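Local coordinates for acyl-CoA dehydrogenase (Slackia heliotrinireducens, PDB 4RM7), which belongs to the acyl-CoA dehydrogenase family, whose members pair a beta-sheet middle domain with helical N- and C-terminal domains, at residues G163-D175 / F185-A199. Residues are numbered along the deposited sequence; the frame is centred on the assembly and turned at random.
Sequences GEYAPALLVSAYD and FSFWMVPRSAAGIYA
L169 and V190 face each other as a hydrogen-bonded antiparallel pair. L169 N gives to V190 O at 2.7 Å, and V190 N returns a bond to L169 O. V171 and W188 repeat this exchange. A173 N then gives to S186 O at 2.8 Å. A173 O also receives the hydroxyl of S186: OG lies 2.7 Å from it and stands above the carbonyl plane. The same OG accepts from W188 NE1, so one hydroxyl serves both as donor and acceptor. With chi1 at 72°, OG sits between the S186 backbone N and carbonyl carbon, within bonding distance of A173 O.

Beyond the paired strands, R192 N gives to P167 O at 2.9 Å. The R192 side chain starts anti to its backbone N (chi1 177°) and bends at chi2, bringing the guanidinium to the 163-167 loop. NH1 gives to E164 O at 3.0 Å, with an N-H...O angle of 138°. NE makes a weak bond to G163 O. The arginine thus serves main-chain carbonyls here; the E164 carboxylate is not in contact with it.

On the L170 side of the sheet, CD1 of L170 meets CD1 of F187 at 3.6 Å, the side chains crossing at about a right angle. The methyl of selenomethionine M189 lies against L170 CB. S172 CB makes an off-centre CH-pi contact with the F187 ring, while S172 OG bonds K157. D175 forms a salt bridge with R227. Strands 168-175 and 184-191 form an antiparallel beta hairpin within the sheet of the acyl-CoA dehydrogenase middle domain.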
loop_
_atom_site.group_PDB
_atom_site.type_symbol
_atom_site.label_atom_id
_atom_site.label_comp_id
_atom_site.label_asym_id
_atom_site.label_seq_id
_atom_site.Cartn_x
_atom_site.Cartn_y
_atom_site.Cartn_z
ATOM N N GLY A 163 -36.154 2.445 8.174
ATOM C CA GLY A 163 -36.716 3.050 9.368
ATOM C C GLY A 163 -37.867 3.986 9.079
ATOM O O GLY A 163 -38.798 4.092 9.860
ATOM N N GLU A 164 -37.803 4.642 7.932
ATOM C CA GLU A 164 -38.752 5.678 7.568
ATOM C C GLU A 164 -40.164 5.171 7.327
ATOM O O GLU A 164 -41.130 5.871 7.616
ATOM C CB GLU A 164 -38.259 6.398 6.322
ATOM C CG GLU A 164 -39.026 7.640 5.984
ATOM C CD GLU A 164 -38.498 8.304 4.733
ATOM O OE1 GLU A 164 -37.436 7.871 4.231
ATOM O OE2 GLU A 164 -39.149 9.250 4.244
ATOM N N TYR A 165 -40.292 3.962 6.793
ATOM C CA TYR A 165 -41.609 3.484 6.379
ATOM C C TYR A 165 -42.025 2.153 6.989
ATOM O O TYR A 165 -43.178 1.765 6.867
ATOM C CB TYR A 165 -41.665 3.379 4.856
ATOM C CG TYR A 165 -41.635 4.722 4.166
ATOM C CD1 TYR A 165 -42.677 5.631 4.335
ATOM C CD2 TYR A 165 -40.574 5.086 3.343
ATOM C CE1 TYR A 165 -42.666 6.868 3.711
ATOM C CE2 TYR A 165 -40.555 6.325 2.704
ATOM C CZ TYR A 165 -41.607 7.213 2.895
ATOM O OH TYR A 165 -41.605 8.449 2.272
ATOM N N ALA A 166 -41.104 1.451 7.638
ATOM C CA ALA A 166 -41.439 0.176 8.263
ATOM C C ALA A 166 -42.614 0.332 9.228
ATOM O O ALA A 166 -42.667 1.295 9.993
ATOM C CB ALA A 166 -40.251 -0.385 8.990
ATOM N N PRO A 167 -43.562 -0.613 9.178
ATOM C CA PRO A 167 -44.754 -0.640 10.031
ATOM C C PRO A 167 -44.423 -0.724 11.516
ATOM O O PRO A 167 -45.186 -0.260 12.347
ATOM C CB PRO A 167 -45.478 -1.906 9.574
ATOM C CG PRO A 167 -45.046 -2.098 8.181
ATOM C CD PRO A 167 -43.628 -1.629 8.116
ATOM N N ALA A 168 -43.284 -1.305 11.845
ATOM C CA ALA A 168 -42.927 -1.497 13.236
ATOM C C ALA A 168 -41.408 -1.481 13.420
ATOM O O ALA A 168 -40.647 -1.797 12.500
ATOM C CB ALA A 168 -43.507 -2.788 13.741
ATOM N N LEU A 169 -40.979 -1.120 14.622
ATOM C CA LEU A 169 -39.568 -0.999 14.927
ATOM C C LEU A 169 -39.174 -1.953 16.042
ATOM O O LEU A 169 -39.694 -1.872 17.155
ATOM C CB LEU A 169 -39.248 0.438 15.316
ATOM C CG LEU A 169 -39.492 1.412 14.173
ATOM C CD1 LEU A 169 -39.496 2.846 14.672
ATOM C CD2 LEU A 169 -38.411 1.230 13.143
ATOM N N LEU A 170 -38.269 -2.875 15.734
ATOM C CA LEU A 170 -37.736 -3.765 16.744
ATOM C C LEU A 170 -36.556 -3.073 17.427
ATOM O O LEU A 170 -35.462 -2.967 16.870
ATOM C CB LEU A 170 -37.328 -5.101 16.129
ATOM C CG LEU A 170 -36.769 -6.125 17.133
ATOM C CD1 LEU A 170 -37.684 -6.281 18.341
ATOM C CD2 LEU A 170 -36.542 -7.468 16.480
ATOM N N VAL A 171 -36.792 -2.607 18.644
ATOM C CA VAL A 171 -35.885 -1.682 19.308
ATOM C C VAL A 171 -35.191 -2.284 20.510
ATOM O O VAL A 171 -35.829 -2.875 21.379
ATOM C CB VAL A 171 -36.624 -0.416 19.777
ATOM C CG1 VAL A 171 -35.638 0.631 20.215
ATOM C CG2 VAL A 171 -37.474 0.126 18.653
ATOM N N SER A 172 -33.873 -2.119 20.541
ATOM C CA SER A 172 -33.054 -2.540 21.657
ATOM C C SER A 172 -32.994 -1.410 22.677
ATOM O O SER A 172 -32.772 -0.259 22.305
ATOM C CB SER A 172 -31.661 -2.906 21.178
ATOM O OG SER A 172 -30.970 -1.735 20.795
ATOM N N ALA A 173 -33.187 -1.739 23.955
ATOM C CA ALA A 173 -33.277 -0.724 25.009
ATOM C C ALA A 173 -32.899 -1.261 26.387
ATOM O O ALA A 173 -33.085 -2.441 26.676
ATOM C CB ALA A 173 -34.696 -0.137 25.061
ATOM N N TYR A 174 -32.358 -0.387 27.231
ATOM C CA TYR A 174 -32.242 -0.674 28.659
ATOM C C TYR A 174 -33.610 -0.529 29.298
ATOM O O TYR A 174 -34.207 0.549 29.261
ATOM C CB TYR A 174 -31.257 0.265 29.352
ATOM C CG TYR A 174 -29.811 -0.105 29.169
ATOM C CD1 TYR A 174 -29.381 -1.415 29.333
ATOM C CD2 TYR A 174 -28.868 0.857 28.825
ATOM C CE1 TYR A 174 -28.049 -1.751 29.166
ATOM C CE2 TYR A 174 -27.535 0.527 28.651
ATOM C CZ TYR A 174 -27.127 -0.777 28.822
ATOM O OH TYR A 174 -25.798 -1.096 28.649
ATOM N N ASP A 175 -34.117 -1.616 29.866
ATOM C CA ASP A 175 -35.352 -1.556 30.629
ATOM C C ASP A 175 -35.022 -1.217 32.079
ATOM O O ASP A 175 -34.216 -1.894 32.712
ATOM C CB ASP A 175 -36.110 -2.874 30.535
ATOM C CG ASP A 175 -37.384 -2.870 31.340
ATOM O OD1 ASP A 175 -37.762 -1.810 31.875
ATOM O OD2 ASP A 175 -38.022 -3.932 31.431
ATOM N N PHE A 185 -30.853 -5.344 29.489
ATOM C CA PHE A 185 -31.075 -5.433 28.057
ATOM C C PHE A 185 -32.480 -5.922 27.729
ATOM O O PHE A 185 -33.008 -6.809 28.399
ATOM C CB PHE A 185 -30.055 -6.359 27.416
ATOM C CG PHE A 185 -30.159 -6.410 25.930
ATOM C CD1 PHE A 185 -30.716 -7.508 25.301
ATOM C CD2 PHE A 185 -29.726 -5.342 25.159
ATOM C CE1 PHE A 185 -30.824 -7.549 23.922
ATOM C CE2 PHE A 185 -29.837 -5.375 23.789
ATOM C CZ PHE A 185 -30.385 -6.481 23.166
ATOM N N SER A 186 -33.081 -5.346 26.692
ATOM C CA SER A 186 -34.445 -5.696 26.319
ATOM C C SER A 186 -34.748 -5.318 24.885
ATOM O O SER A 186 -34.183 -4.357 24.354
ATOM C CB SER A 186 -35.438 -5.005 27.240
ATOM O OG SER A 186 -35.494 -3.618 26.962
ATOM N N PHE A 187 -35.646 -6.077 24.263
ATOM C CA PHE A 187 -36.111 -5.781 22.913
ATOM C C PHE A 187 -37.599 -5.458 22.948
ATOM O O PHE A 187 -38.357 -6.082 23.688
ATOM C CB PHE A 187 -35.852 -6.951 21.962
ATOM C CG PHE A 187 -34.598 -6.808 21.130
ATOM C CD1 PHE A 187 -34.525 -5.864 20.111
ATOM C CD2 PHE A 187 -33.503 -7.641 21.344
ATOM C CE1 PHE A 187 -33.379 -5.735 19.337
ATOM C CE2 PHE A 187 -32.352 -7.521 20.571
ATOM C CZ PHE A 187 -32.293 -6.568 19.566
ATOM N N TRP A 188 -38.009 -4.488 22.133
ATOM C CA TRP A 188 -39.398 -4.055 22.074
ATOM C C TRP A 188 -39.879 -3.925 20.634
ATOM O O TRP A 188 -39.268 -3.218 19.835
ATOM C CB TRP A 188 -39.559 -2.714 22.774
ATOM C CG TRP A 188 -39.144 -2.699 24.199
ATOM C CD1 TRP A 188 -37.870 -2.634 24.688
ATOM C CD2 TRP A 188 -40.013 -2.711 25.337
ATOM N NE1 TRP A 188 -37.896 -2.619 26.067
ATOM C CE2 TRP A 188 -39.199 -2.664 26.486
ATOM C CE3 TRP A 188 -41.401 -2.764 25.496
ATOM C CZ2 TRP A 188 -39.729 -2.672 27.769
ATOM C CZ3 TRP A 188 -41.925 -2.766 26.770
ATOM C CH2 TRP A 188 -41.092 -2.723 27.890
HETATM N N MSE A 189 -40.984 -4.583 20.301
HETATM C CA MSE A 189 -41.572 -4.445 18.969
HETATM C C MSE A 189 -42.580 -3.289 18.956
HETATM O O MSE A 189 -43.754 -3.466 19.290
HETATM C CB MSE A 189 -42.241 -5.755 18.538
HETATM C CG MSE A 189 -42.788 -5.750 17.118
HETATM SE SE MSE A 189 -41.402 -5.541 15.764
HETATM C CE MSE A 189 -40.521 -7.265 15.904
ATOM N N VAL A 190 -42.116 -2.105 18.572
ATOM C CA VAL A 190 -42.928 -0.901 18.690
ATOM C C VAL A 190 -43.609 -0.525 17.387
ATOM O O VAL A 190 -42.945 -0.333 16.374
ATOM C CB VAL A 190 -42.070 0.284 19.159
ATOM C CG1 VAL A 190 -42.917 1.539 19.336
ATOM C CG2 VAL A 190 -41.345 -0.072 20.446
ATOM N N PRO A 191 -44.946 -0.423 17.408
ATOM C CA PRO A 191 -45.720 0.060 16.254
ATOM C C PRO A 191 -45.271 1.456 15.849
ATOM O O PRO A 191 -45.091 2.303 16.723
ATOM C CB PRO A 191 -47.163 0.088 16.772
ATOM C CG PRO A 191 -47.174 -0.832 17.947
ATOM C CD PRO A 191 -45.804 -0.751 18.558
ATOM N N ARG A 192 -45.104 1.692 14.553
ATOM C CA ARG A 192 -44.610 2.971 14.053
ATOM C C ARG A 192 -45.646 4.072 14.302
ATOM O O ARG A 192 -45.342 5.265 14.223
ATOM C CB ARG A 192 -44.267 2.850 12.560
ATOM C CG ARG A 192 -43.797 4.126 11.875
ATOM C CD ARG A 192 -42.311 4.434 12.115
ATOM N NE ARG A 192 -41.787 5.383 11.126
ATOM C CZ ARG A 192 -42.079 6.686 11.106
ATOM N NH1 ARG A 192 -41.565 7.464 10.168
ATOM N NH2 ARG A 192 -42.892 7.216 12.015
ATOM N N SER A 193 -46.865 3.653 14.629
ATOM C CA SER A 193 -47.984 4.563 14.848
ATOM C C SER A 193 -48.040 5.130 16.271
ATOM O O SER A 193 -48.801 6.056 16.541
ATOM C CB SER A 193 -49.295 3.845 14.540
ATOM O OG SER A 193 -49.525 2.794 15.467
ATOM N N ALA A 194 -47.260 4.558 17.182
ATOM C CA ALA A 194 -47.108 5.113 18.523
ATOM C C ALA A 194 -46.606 6.551 18.450
ATOM O O ALA A 194 -45.631 6.839 17.755
ATOM C CB ALA A 194 -46.153 4.264 19.341
ATOM N N ALA A 195 -47.267 7.455 19.159
ATOM C CA ALA A 195 -46.894 8.863 19.119
ATOM C C ALA A 195 -45.482 9.055 19.650
ATOM O O ALA A 195 -45.042 8.313 20.529
ATOM C CB ALA A 195 -47.878 9.695 19.908
ATOM N N GLY A 196 -44.761 10.030 19.095
ATOM C CA GLY A 196 -43.416 10.339 19.560
ATOM C C GLY A 196 -42.291 9.687 18.785
ATOM O O GLY A 196 -41.117 9.784 19.177
ATOM N N ILE A 197 -42.626 9.015 17.685
ATOM C CA ILE A 197 -41.589 8.406 16.841
ATOM C C ILE A 197 -41.288 9.291 15.632
ATOM O O ILE A 197 -42.177 9.612 14.860
ATOM C CB ILE A 197 -42.007 7.011 16.374
ATOM C CG1 ILE A 197 -42.226 6.108 17.590
ATOM C CG2 ILE A 197 -40.951 6.422 15.453
ATOM C CD1 ILE A 197 -42.656 4.713 17.246
ATOM N N TYR A 198 -40.037 9.703 15.480
ATOM C CA TYR A 198 -39.657 10.581 14.374
ATOM C C TYR A 198 -38.580 9.944 13.496
ATOM O O TYR A 198 -37.508 9.564 13.974
ATOM C CB TYR A 198 -39.180 11.938 14.915
ATOM C CG TYR A 198 -40.230 12.614 15.756
ATOM C CD1 TYR A 198 -41.063 13.589 15.219
ATOM C CD2 TYR A 198 -40.411 12.254 17.087
ATOM C CE1 TYR A 198 -42.039 14.198 15.996
ATOM C CE2 TYR A 198 -41.385 12.839 17.865
ATOM C CZ TYR A 198 -42.197 13.808 17.319
ATOM O OH TYR A 198 -43.157 14.386 18.108
ATOM N N ALA A 199 -38.857 9.823 12.204
ATOM C CA ALA A 199 -37.860 9.241 11.319
ATOM C C ALA A 199 -37.236 10.288 10.399
ATOM O O ALA A 199 -37.916 11.125 9.816
ATOM C CB ALA A 199 -38.458 8.113 10.518
#